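Local structure of PhnH (Penicillium herquei, 6JJT) at residues A98-T103 with V113-S118. The protein catalyses an enantioselective intramolecular hydroalkoxylation that converts a prenylated phenalenone into (2'R)-atrovenetin during phenalenone biosynthesis. Residues are numbered along the deposited sequence; the frame is centred on the assembly and turned at random.
Sequences ANILVT and VLFDTS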
ATOM      1  N   ALA D  98      20.906   6.524 -14.213  1.00 18.40           N
ATOM      2  CA  ALA D  98      19.853   5.518 -14.054  1.00 17.46           C
ATOM      3  C   ALA D  98      18.893   5.928 -12.928  1.00 13.83           C
ATOM      4  O   ALA D  98      19.341   6.443 -11.904  1.00 14.88           O
ATOM      5  CB  ALA D  98      20.472   4.197 -13.721  1.00 17.41           C
ATOM      6  N   ASN D  99      17.599   5.674 -13.143  1.00 12.86           N
ATOM      7  CA  ASN D  99      16.583   5.974 -12.143  1.00 12.16           C
ATOM      8  C   ASN D  99      16.237   4.684 -11.401  1.00 10.78           C
ATOM      9  O   ASN D  99      15.977   3.667 -12.034  1.00 11.67           O
ATOM     10  CB  ASN D  99      15.357   6.529 -12.827  1.00 12.06           C
ATOM     11  CG  ASN D  99      15.553   7.902 -13.426  1.00 12.77           C
ATOM     12  OD1 ASN D  99      16.431   8.625 -12.951  1.00 13.81           O
ATOM     13  ND2 ASN D  99      14.748   8.220 -14.412  1.00 12.83           N
ATOM     14  N   ILE D 100      16.172   4.776 -10.071  1.00 11.19           N
ATOM     15  CA  ILE D 100      15.882   3.634  -9.213  1.00 10.66           C
ATOM     16  C   ILE D 100      14.825   4.069  -8.200  1.00 10.70           C
ATOM     17  O   ILE D 100      15.062   5.020  -7.462  1.00 11.05           O
ATOM     18  CB  ILE D 100      17.139   3.145  -8.462  1.00 12.00           C
ATOM     19  CG1 ILE D 100      18.297   2.833  -9.421  1.00 12.81           C
ATOM     20  CG2 ILE D 100      16.798   2.004  -7.508  1.00 12.78           C
ATOM     21  CD1 ILE D 100      19.663   2.767  -8.764  1.00 14.89           C
ATOM     22  N   LEU D 101      13.692   3.348  -8.156  1.00 10.19           N
ATOM     23  CA  LEU D 101      12.739   3.607  -7.063  1.00 10.21           C
ATOM     24  C   LEU D 101      13.160   2.867  -5.797  1.00  9.48           C
ATOM     25  O   LEU D 101      13.441   1.654  -5.840  1.00 10.76           O
ATOM     26  CB  LEU D 101      11.343   3.112  -7.465  1.00 10.30           C
ATOM     27  CG  LEU D 101      10.267   3.359  -6.403  1.00 10.48           C
ATOM     28  CD1 LEU D 101       9.996   4.840  -6.278  1.00 12.24           C
ATOM     29  CD2 LEU D 101       8.987   2.592  -6.717  1.00 11.94           C
ATOM     30  N   VAL D 102      13.139   3.563  -4.674  1.00  8.94           N
ATOM     31  CA  VAL D 102      13.432   3.003  -3.374  1.00  8.84           C
ATOM     32  C   VAL D 102      12.137   3.016  -2.575  1.00  9.93           C
ATOM     33  O   VAL D 102      11.488   4.064  -2.443  1.00 10.23           O
ATOM     34  CB  VAL D 102      14.523   3.805  -2.645  1.00 10.36           C
ATOM     35  CG1 VAL D 102      14.829   3.168  -1.295  1.00 12.34           C
ATOM     36  CG2 VAL D 102      15.819   3.891  -3.494  1.00 11.87           C
ATOM     37  N   THR D 103      11.748   1.856  -2.067  1.00  9.10           N
ATOM     38  CA  THR D 103      10.553   1.662  -1.249  1.00  9.96           C
ATOM     39  C   THR D 103      11.008   1.317   0.157  1.00  9.12           C
ATOM     40  O   THR D 103      11.541   0.197   0.373  1.00  9.66           O
ATOM     41  CB  THR D 103       9.649   0.579  -1.864  1.00 10.24           C
ATOM     42  OG1 THR D 103       9.298   1.028  -3.177  1.00 11.72           O
ATOM     43  CG2 THR D 103       8.398   0.360  -1.033  1.00 11.33           C
ATOM     44  N   VAL D 113      14.300  -1.945   2.990  1.00  9.92           N
ATOM     45  CA  VAL D 113      14.339  -1.288   1.704  1.00 10.07           C
ATOM     46  C   VAL D 113      14.204  -2.320   0.606  1.00  9.65           C
ATOM     47  O   VAL D 113      14.808  -3.411   0.669  1.00  9.72           O
ATOM     48  CB  VAL D 113      15.701  -0.585   1.513  1.00 13.13           C
ATOM     49  CG1 VAL D 113      15.687   0.293   0.286  1.00 15.90           C
ATOM     50  CG2 VAL D 113      16.088   0.227   2.723  1.00 14.10           C
ATOM     51  N   LEU D 114      13.445  -1.960  -0.419  1.00  8.94           N
ATOM     52  CA  LEU D 114      13.322  -2.657  -1.675  1.00  9.52           C
ATOM     53  C   LEU D 114      13.607  -1.663  -2.807  1.00  9.17           C
ATOM     54  O   LEU D 114      13.495  -0.443  -2.586  1.00  9.43           O
ATOM     55  CB  LEU D 114      11.918  -3.264  -1.835  1.00  9.66           C
ATOM     56  CG  LEU D 114      11.599  -4.387  -0.857  1.00 10.00           C
ATOM     57  CD1 LEU D 114      10.089  -4.613  -0.818  1.00 11.81           C
ATOM     58  CD2 LEU D 114      12.335  -5.688  -1.186  1.00 11.30           C
ATOM     59  N   PHE D 115      13.925  -2.172  -3.994  1.00  9.12           N
ATOM     60  CA  PHE D 115      14.358  -1.372  -5.131  1.00  8.96           C
ATOM     61  C   PHE D 115      13.689  -1.816  -6.409  1.00 10.14           C
ATOM     62  O   PHE D 115      13.351  -2.994  -6.580  1.00 10.15           O
ATOM     63  CB  PHE D 115      15.872  -1.577  -5.389  1.00 10.72           C
ATOM     64  CG  PHE D 115      16.748  -1.262  -4.199  1.00 11.32           C
ATOM     65  CD1 PHE D 115      17.162   0.058  -3.954  1.00 12.53           C
ATOM     66  CD2 PHE D 115      17.085  -2.246  -3.281  1.00 12.12           C
ATOM     67  CE1 PHE D 115      17.971   0.345  -2.852  1.00 13.31           C
ATOM     68  CE2 PHE D 115      17.843  -1.952  -2.167  1.00 14.55           C
ATOM     69  CZ  PHE D 115      18.287  -0.661  -1.948  1.00 13.15           C
ATOM     70  N   ASP D 116      13.452  -0.854  -7.314  1.00  9.79           N
ATOM     71  CA  ASP D 116      12.940  -1.155  -8.631  0.50 10.19           C
ATOM     72  C   ASP D 116      13.665  -0.311  -9.661  1.00 11.02           C
ATOM     73  O   ASP D 116      13.619   0.929  -9.615  1.00 10.06           O
ATOM     74  CB  ASP D 116      11.433  -0.895  -8.702  0.50 11.67           C
ATOM     75  CG  ASP D 116      10.737  -1.560  -9.867  0.50 13.06           C
ATOM     76  OD1 ASP D 116      11.301  -1.586 -10.973  0.50 15.22           O
ATOM     77  OD2 ASP D 116       9.637  -2.060  -9.655  0.50 14.56           O
ATOM     78  N   THR D 117      14.292  -0.993 -10.612  1.00 11.42           N
ATOM     79  CA  THR D 117      14.904  -0.313 -11.753  1.00 12.90           C
ATOM     80  C   THR D 117      14.914  -1.258 -12.945  1.00 13.34           C
ATOM     81  O   THR D 117      15.190  -2.452 -12.765  1.00 16.25           O
ATOM     82  CB  THR D 117      16.302   0.210 -11.404  1.00 12.52           C
ATOM     83  OG1 THR D 117      16.739   0.922 -12.563  1.00 13.75           O
ATOM     84  CG2 THR D 117      17.328  -0.860 -11.108  1.00 13.23           C
ATOM     85  N   SER D 118      14.739  -0.735 -14.150  1.00 13.75           N
ATOM     86  CA  SER D 118      14.976  -1.535 -15.358  1.00 14.61           C
ATOM     87  C   SER D 118      16.372  -1.303 -15.939  1.00 15.48           C
ATOM     88  O   SER D 118      16.685  -1.898 -16.981  1.00 17.30           O
ATOM     89  CB  SER D 118      13.918  -1.324 -16.409  1.00 13.89           C
ATOM     90  OG  SER D 118      13.756   0.057 -16.679  1.00 14.54           O
TER
HETATM   91  O   HOH W   1      15.737   2.492 -14.831  1.00 28.19           O
HETATM   92  O   HOH W   2      11.109   0.121  -4.911  1.00 11.75           O
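Leu-101 and Thr-103 pair with Asp-116 and Leu-114 across the antiparallel beta hairpin of strands 99-107 and 110-116, whose axes approach to 4.7 Å here at 156°. The hairpin belongs to an eight-stranded antiparallel barrel; strand 84-94 flanks it on one side and strand 129-133 on the other. Each of these hydrogen-bonded pairs is joined by two reciprocal N-H...O bonds, and Thr-103 N to Leu-114 O (2.9 Å) is almost straight, 177° at the hydrogen. Between them lies the non-hydrogen-bonded pair Val-102 and Phe-115.

Val-102 and Phe-115 lie side by side on one face. CG2 of Ile-100 meets the ring edge at CD1 (4.1 Å), while CG2 of Val-102 reaches the same CD1 obliquely. Val-102 points CG1 anti to its own N, into a tight 3.4 Å contact with Val-113 CG1.

The opposite face, with Leu-101 and Asp-116, packs against Tyr-42 of a second subunit, so this side of the hairpin enters the tetramer interface. There a water bonds to Leu-101 O and Thr-103 OG1 and, weakly, to Leu-114 O.

Beyond the last backbone pair, a side chain takes over: Thr-117 OG1, anti to the backbone N (chi1 -176°), donates to Asn-99 O. This 2.9 Å bond from Thr-117 OG1 reaches Asn-99 O from well off the carbonyl plane. A second water donates to that same Asn-99 O at 3.0 Å.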